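D-aminoacyl-tRNA deacylase (Archaeoglobus fulgidus, PDB 1YQE) probably hydrolyses D-aminoacyl-tRNAs, releasing the D-amino acid and free tRNA as a zinc-dependent deacylase. Local coordinates at residues D62-F76 and G144-E156. Sequence-based numbering, arbitrary orientation.
Sequences DEKLAKYIDFEEILF and GPSEISKPSAFYE
Strands 73-76 and 152-156 run parallel, 4.8 Å apart at closest approach and 22° between their directions, as neighbours inside the mixed beta sheet of this deacylase, the second strand carrying Glu-156 to the bound pyrophosphate. Phe-76 brackets the firm end of the pairing: its N donates to Ala-153 O, and its O receives Tyr-155 N at 2.8 Å with a nearly straight N-H...O angle of 173°. Further back, Ile-74 N donates soundly to Pro-151 O, whereas the bond from Ala-153 N to Ile-74 O is weak.

The rings of Phe-76 and Phe-154 form an offset stack, planes only slightly inclined, with Phe-76 CB 3.6 Å from the centroid of Phe-154; Ile-74 CG2 lies over the other face of Phe-76. On the sheet's reverse side, Leu-75 CD2 makes a CH-pi contact with the face of Tyr-155.

Ahead of the strands, Asp-62 has CG between the backbone N and carbonyl carbon (chi1 53°), which brings OD1 to Ser-149 N (2.8 Å) and Lys-150 N (3.2 Å), both on one face of the carboxylate. An alanine here would remove this acceptor and is likely to leave both amides without their mate, freeing the loop to shift.

Lys-150 folds back twice along its chain, which lays its ammonium over the ring of Phe-71, 4.1 Å from NZ to the centroid, a cation-pi contact. The same NZ donates to Phe-71 O at 2.9 Å and to a water that also accepts from Phe-71 N.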
loop_
_atom_site.group_PDB
_atom_site.type_symbol
_atom_site.label_atom_id
_atom_site.label_comp_id
_atom_site.label_asym_id
_atom_site.label_seq_id
_atom_site.Cartn_x
_atom_site.Cartn_y
_atom_site.Cartn_z
ATOM N N ASP A 62 -6.527 -6.421 12.168
ATOM C CA ASP A 62 -7.782 -5.811 11.746
ATOM C C ASP A 62 -8.947 -6.429 12.516
ATOM O O ASP A 62 -9.885 -5.725 12.901
ATOM C CB ASP A 62 -8.011 -5.975 10.236
ATOM C CG ASP A 62 -7.892 -7.417 9.771
ATOM O OD1 ASP A 62 -8.491 -7.753 8.724
ATOM O OD2 ASP A 62 -7.193 -8.210 10.440
ATOM N N GLU A 63 -8.879 -7.741 12.744
ATOM C CA GLU A 63 -9.923 -8.446 13.484
ATOM C C GLU A 63 -9.940 -7.970 14.930
ATOM O O GLU A 63 -11.005 -7.802 15.524
ATOM C CB GLU A 63 -9.683 -9.960 13.469
ATOM C CG GLU A 63 -9.572 -10.583 12.089
ATOM C CD GLU A 63 -9.386 -12.091 12.148
ATOM O OE1 GLU A 63 -8.575 -12.567 12.975
ATOM O OE2 GLU A 63 -10.046 -12.802 11.359
ATOM N N LYS A 64 -8.751 -7.768 15.494
ATOM C CA LYS A 64 -8.613 -7.312 16.873
ATOM C C LYS A 64 -9.198 -5.915 17.070
ATOM O O LYS A 64 -9.927 -5.661 18.032
ATOM C CB LYS A 64 -7.136 -7.305 17.274
ATOM C CG LYS A 64 -6.478 -8.671 17.201
ATOM C CD LYS A 64 -4.999 -8.598 17.519
ATOM C CE LYS A 64 -4.369 -9.981 17.453
ATOM N NZ LYS A 64 -2.921 -9.950 17.794
ATOM N N LEU A 65 -8.873 -5.010 16.156
ATOM C CA LEU A 65 -9.365 -3.641 16.243
ATOM C C LEU A 65 -10.861 -3.536 15.956
ATOM O O LEU A 65 -11.545 -2.673 16.514
ATOM C CB LEU A 65 -8.586 -2.745 15.274
ATOM C CG LEU A 65 -7.148 -2.413 15.679
ATOM C CD1 LEU A 65 -6.345 -1.948 14.465
ATOM C CD2 LEU A 65 -7.164 -1.342 16.757
ATOM N N ALA A 66 -11.366 -4.415 15.098
ATOM C CA ALA A 66 -12.780 -4.403 14.721
ATOM C C ALA A 66 -13.718 -4.734 15.880
ATOM O O ALA A 66 -14.938 -4.655 15.746
ATOM C CB ALA A 66 -13.021 -5.358 13.568
ATOM N N LYS A 67 -13.147 -5.117 17.014
ATOM C CA LYS A 67 -13.951 -5.431 18.182
ATOM C C LYS A 67 -14.410 -4.133 18.841
ATOM O O LYS A 67 -15.465 -4.084 19.472
ATOM C CB LYS A 67 -13.128 -6.252 19.179
ATOM C CG LYS A 67 -13.817 -6.513 20.510
ATOM C CD LYS A 67 -12.891 -7.262 21.461
ATOM C CE LYS A 67 -13.454 -7.321 22.873
ATOM N NZ LYS A 67 -12.492 -7.978 23.816
ATOM N N TYR A 68 -13.622 -3.075 18.671
ATOM C CA TYR A 68 -13.929 -1.796 19.290
ATOM C C TYR A 68 -14.478 -0.718 18.358
ATOM O O TYR A 68 -15.133 0.224 18.818
ATOM C CB TYR A 68 -12.685 -1.269 20.004
ATOM C CG TYR A 68 -11.973 -2.329 20.812
ATOM C CD1 TYR A 68 -10.801 -2.925 20.340
ATOM C CD2 TYR A 68 -12.468 -2.738 22.049
ATOM C CE1 TYR A 68 -10.138 -3.901 21.086
ATOM C CE2 TYR A 68 -11.817 -3.714 22.800
ATOM C CZ TYR A 68 -10.653 -4.290 22.315
ATOM O OH TYR A 68 -9.999 -5.244 23.065
ATOM N N ILE A 69 -14.207 -0.845 17.062
ATOM C CA ILE A 69 -14.694 0.131 16.085
ATOM C C ILE A 69 -14.917 -0.465 14.707
ATOM O O ILE A 69 -14.321 -1.477 14.349
ATOM C CB ILE A 69 -13.715 1.317 15.910
ATOM C CG1 ILE A 69 -12.283 0.794 15.762
ATOM C CG2 ILE A 69 -13.855 2.283 17.070
ATOM C CD1 ILE A 69 -11.286 1.857 15.311
ATOM N N ASP A 70 -15.785 0.183 13.938
ATOM C CA ASP A 70 -16.087 -0.240 12.576
ATOM C C ASP A 70 -15.286 0.624 11.613
ATOM O O ASP A 70 -15.257 1.851 11.743
ATOM C CB ASP A 70 -17.569 -0.052 12.267
ATOM C CG ASP A 70 -18.436 -1.126 12.870
ATOM O OD1 ASP A 70 -17.943 -1.915 13.704
ATOM O OD2 ASP A 70 -19.626 -1.168 12.502
ATOM N N PHE A 71 -14.636 -0.017 10.651
ATOM C CA PHE A 71 -13.849 0.699 9.655
ATOM C C PHE A 71 -13.801 -0.124 8.372
ATOM O O PHE A 71 -13.762 -1.352 8.416
ATOM C CB PHE A 71 -12.442 0.986 10.202
ATOM C CG PHE A 71 -11.748 -0.218 10.769
ATOM C CD1 PHE A 71 -10.954 -1.027 9.956
ATOM C CD2 PHE A 71 -11.892 -0.548 12.112
ATOM C CE1 PHE A 71 -10.310 -2.148 10.476
ATOM C CE2 PHE A 71 -11.253 -1.668 12.645
ATOM C CZ PHE A 71 -10.457 -2.469 11.821
ATOM N N GLU A 72 -13.831 0.561 7.230
ATOM C CA GLU A 72 -13.829 -0.105 5.931
ATOM C C GLU A 72 -12.446 -0.421 5.384
ATOM O O GLU A 72 -12.313 -1.230 4.467
ATOM C CB GLU A 72 -14.594 0.739 4.907
ATOM C CG GLU A 72 -14.152 2.188 4.853
ATOM C CD GLU A 72 -14.930 3.003 3.835
ATOM O OE1 GLU A 72 -16.054 2.598 3.469
ATOM O OE2 GLU A 72 -14.416 4.059 3.409
ATOM N N GLU A 73 -11.420 0.220 5.931
ATOM C CA GLU A 73 -10.065 -0.038 5.470
ATOM C C GLU A 73 -9.035 0.503 6.443
ATOM O O GLU A 73 -9.351 1.299 7.328
ATOM C CB GLU A 73 -9.832 0.592 4.091
ATOM C CG GLU A 73 -9.561 2.092 4.119
ATOM C CD GLU A 73 -9.148 2.635 2.762
ATOM O OE1 GLU A 73 -10.026 3.088 1.998
ATOM O OE2 GLU A 73 -7.941 2.593 2.453
ATOM N N ILE A 74 -7.795 0.068 6.258
ATOM C CA ILE A 74 -6.690 0.497 7.095
ATOM C C ILE A 74 -5.572 1.129 6.281
ATOM O O ILE A 74 -5.196 0.629 5.224
ATOM C CB ILE A 74 -6.065 -0.690 7.869
ATOM C CG1 ILE A 74 -7.092 -1.299 8.825
ATOM C CG2 ILE A 74 -4.836 -0.224 8.645
ATOM C CD1 ILE A 74 -6.593 -2.570 9.520
ATOM N N LEU A 75 -5.059 2.246 6.779
ATOM C CA LEU A 75 -3.922 2.908 6.168
ATOM C C LEU A 75 -2.824 2.790 7.226
ATOM O O LEU A 75 -2.847 3.496 8.239
ATOM C CB LEU A 75 -4.211 4.384 5.875
ATOM C CG LEU A 75 -5.185 4.698 4.736
ATOM C CD1 LEU A 75 -6.613 4.743 5.264
ATOM C CD2 LEU A 75 -4.831 6.039 4.123
ATOM N N PHE A 76 -1.891 1.864 7.019
ATOM C CA PHE A 76 -0.791 1.685 7.960
ATOM C C PHE A 76 0.217 2.794 7.726
ATOM O O PHE A 76 0.662 2.997 6.597
ATOM C CB PHE A 76 -0.087 0.342 7.745
ATOM C CG PHE A 76 -0.916 -0.850 8.117
ATOM C CD1 PHE A 76 -1.496 -1.641 7.136
ATOM C CD2 PHE A 76 -1.098 -1.196 9.456
ATOM C CE1 PHE A 76 -2.245 -2.768 7.477
ATOM C CE2 PHE A 76 -1.847 -2.319 9.807
ATOM C CZ PHE A 76 -2.420 -3.106 8.814
ATOM N N GLY A 144 5.302 -8.900 5.979
ATOM C CA GLY A 144 4.021 -9.033 6.650
ATOM C C GLY A 144 3.455 -7.649 6.921
ATOM O O GLY A 144 4.105 -6.648 6.621
ATOM N N PRO A 145 2.240 -7.550 7.469
ATOM C CA PRO A 145 1.389 -8.685 7.836
ATOM C C PRO A 145 0.629 -9.219 6.614
ATOM O O PRO A 145 0.177 -8.453 5.758
ATOM C CB PRO A 145 0.473 -8.081 8.896
ATOM C CG PRO A 145 0.252 -6.676 8.340
ATOM C CD PRO A 145 1.640 -6.270 7.899
ATOM N N SER A 146 0.503 -10.537 6.516
ATOM C CA SER A 146 -0.203 -11.122 5.387
ATOM C C SER A 146 -1.657 -11.424 5.720
ATOM O O SER A 146 -2.509 -11.458 4.833
ATOM C CB SER A 146 0.487 -12.410 4.940
ATOM O OG SER A 146 0.482 -13.357 5.988
ATOM N N GLU A 147 -1.937 -11.632 7.002
ATOM C CA GLU A 147 -3.286 -11.971 7.427
ATOM C C GLU A 147 -4.156 -10.763 7.758
ATOM O O GLU A 147 -4.509 -10.537 8.911
ATOM C CB GLU A 147 -3.219 -12.921 8.623
ATOM C CG GLU A 147 -2.226 -14.069 8.429
ATOM C CD GLU A 147 -2.430 -14.829 7.127
ATOM O OE1 GLU A 147 -3.498 -15.447 6.949
ATOM O OE2 GLU A 147 -1.520 -14.811 6.275
ATOM N N ILE A 148 -4.491 -9.990 6.731
ATOM C CA ILE A 148 -5.337 -8.809 6.879
ATOM C C ILE A 148 -6.447 -8.949 5.842
ATOM O O ILE A 148 -6.170 -9.053 4.648
ATOM C CB ILE A 148 -4.556 -7.503 6.607
ATOM C CG1 ILE A 148 -3.364 -7.389 7.568
ATOM C CG2 ILE A 148 -5.487 -6.301 6.760
ATOM C CD1 ILE A 148 -3.737 -7.270 9.050
ATOM N N SER A 149 -7.695 -8.971 6.304
ATOM C CA SER A 149 -8.849 -9.124 5.419
ATOM C C SER A 149 -9.445 -7.794 4.993
ATOM O O SER A 149 -10.065 -7.693 3.933
ATOM C CB SER A 149 -9.938 -9.956 6.104
ATOM O OG SER A 149 -9.514 -11.292 6.261
ATOM N N LYS A 150 -9.294 -6.782 5.832
ATOM C CA LYS A 150 -9.810 -5.461 5.495
ATOM C C LYS A 150 -8.874 -4.864 4.454
ATOM O O LYS A 150 -7.675 -5.129 4.477
ATOM C CB LYS A 150 -9.829 -4.561 6.736
ATOM C CG LYS A 150 -11.027 -4.765 7.653
ATOM C CD LYS A 150 -12.283 -4.147 7.063
ATOM C CE LYS A 150 -13.517 -4.501 7.892
ATOM N NZ LYS A 150 -13.367 -4.082 9.306
ATOM N N PRO A 151 -9.410 -4.069 3.511
ATOM C CA PRO A 151 -8.527 -3.472 2.504
ATOM C C PRO A 151 -7.440 -2.666 3.223
ATOM O O PRO A 151 -7.714 -1.996 4.216
ATOM C CB PRO A 151 -9.475 -2.584 1.702
ATOM C CG PRO A 151 -10.772 -3.366 1.757
ATOM C CD PRO A 151 -10.829 -3.796 3.209
ATOM N N SER A 152 -6.206 -2.727 2.740
ATOM C CA SER A 152 -5.149 -1.980 3.403
ATOM C C SER A 152 -3.937 -1.710 2.530
ATOM O O SER A 152 -3.831 -2.207 1.412
ATOM C CB SER A 152 -4.702 -2.712 4.672
ATOM O OG SER A 152 -3.992 -3.897 4.357
ATOM N N ALA A 153 -3.028 -0.904 3.065
ATOM C CA ALA A 153 -1.786 -0.560 2.383
ATOM C C ALA A 153 -0.884 0.152 3.380
ATOM O O ALA A 153 -1.354 0.647 4.411
ATOM C CB ALA A 153 -2.063 0.346 1.171
ATOM N N PHE A 154 0.413 0.181 3.081
ATOM C CA PHE A 154 1.389 0.843 3.932
ATOM C C PHE A 154 1.849 2.140 3.271
ATOM O O PHE A 154 2.224 2.150 2.097
ATOM C CB PHE A 154 2.610 -0.055 4.166
ATOM C CG PHE A 154 2.414 -1.075 5.250
ATOM C CD1 PHE A 154 1.522 -2.128 5.082
ATOM C CD2 PHE A 154 3.124 -0.980 6.441
ATOM C CE1 PHE A 154 1.344 -3.077 6.093
ATOM C CE2 PHE A 154 2.953 -1.918 7.450
ATOM C CZ PHE A 154 2.060 -2.970 7.276
ATOM N N TYR A 155 1.800 3.221 4.039
ATOM C CA TYR A 155 2.209 4.546 3.583
ATOM C C TYR A 155 3.412 4.875 4.448
ATOM O O TYR A 155 3.277 5.063 5.655
ATOM C CB TYR A 155 1.060 5.529 3.807
ATOM C CG TYR A 155 -0.220 5.064 3.146
ATOM C CD1 TYR A 155 -1.008 4.060 3.720
ATOM C CD2 TYR A 155 -0.602 5.569 1.908
ATOM C CE1 TYR A 155 -2.148 3.571 3.063
ATOM C CE2 TYR A 155 -1.723 5.097 1.250
ATOM C CZ TYR A 155 -2.494 4.098 1.826
ATOM O OH TYR A 155 -3.597 3.641 1.146
ATOM N N GLU A 156 4.591 4.943 3.833
ATOM C CA GLU A 156 5.807 5.151 4.600
ATOM C C GLU A 156 6.726 6.289 4.176
ATOM O O GLU A 156 6.543 6.917 3.133
ATOM C CB GLU A 156 6.609 3.845 4.595
ATOM C CG GLU A 156 5.739 2.602 4.746
ATOM C CD GLU A 156 6.516 1.302 4.636
ATOM O OE1 GLU A 156 7.543 1.264 3.920
ATOM O OE2 GLU A 156 6.089 0.311 5.258
HETATM O O HOH W 1 -7.769 -10.986 9.595
HETATM O O HOH W 2 -15.186 -3.131 11.092
HETATM O O HOH W 3 -5.277 2.045 2.780
#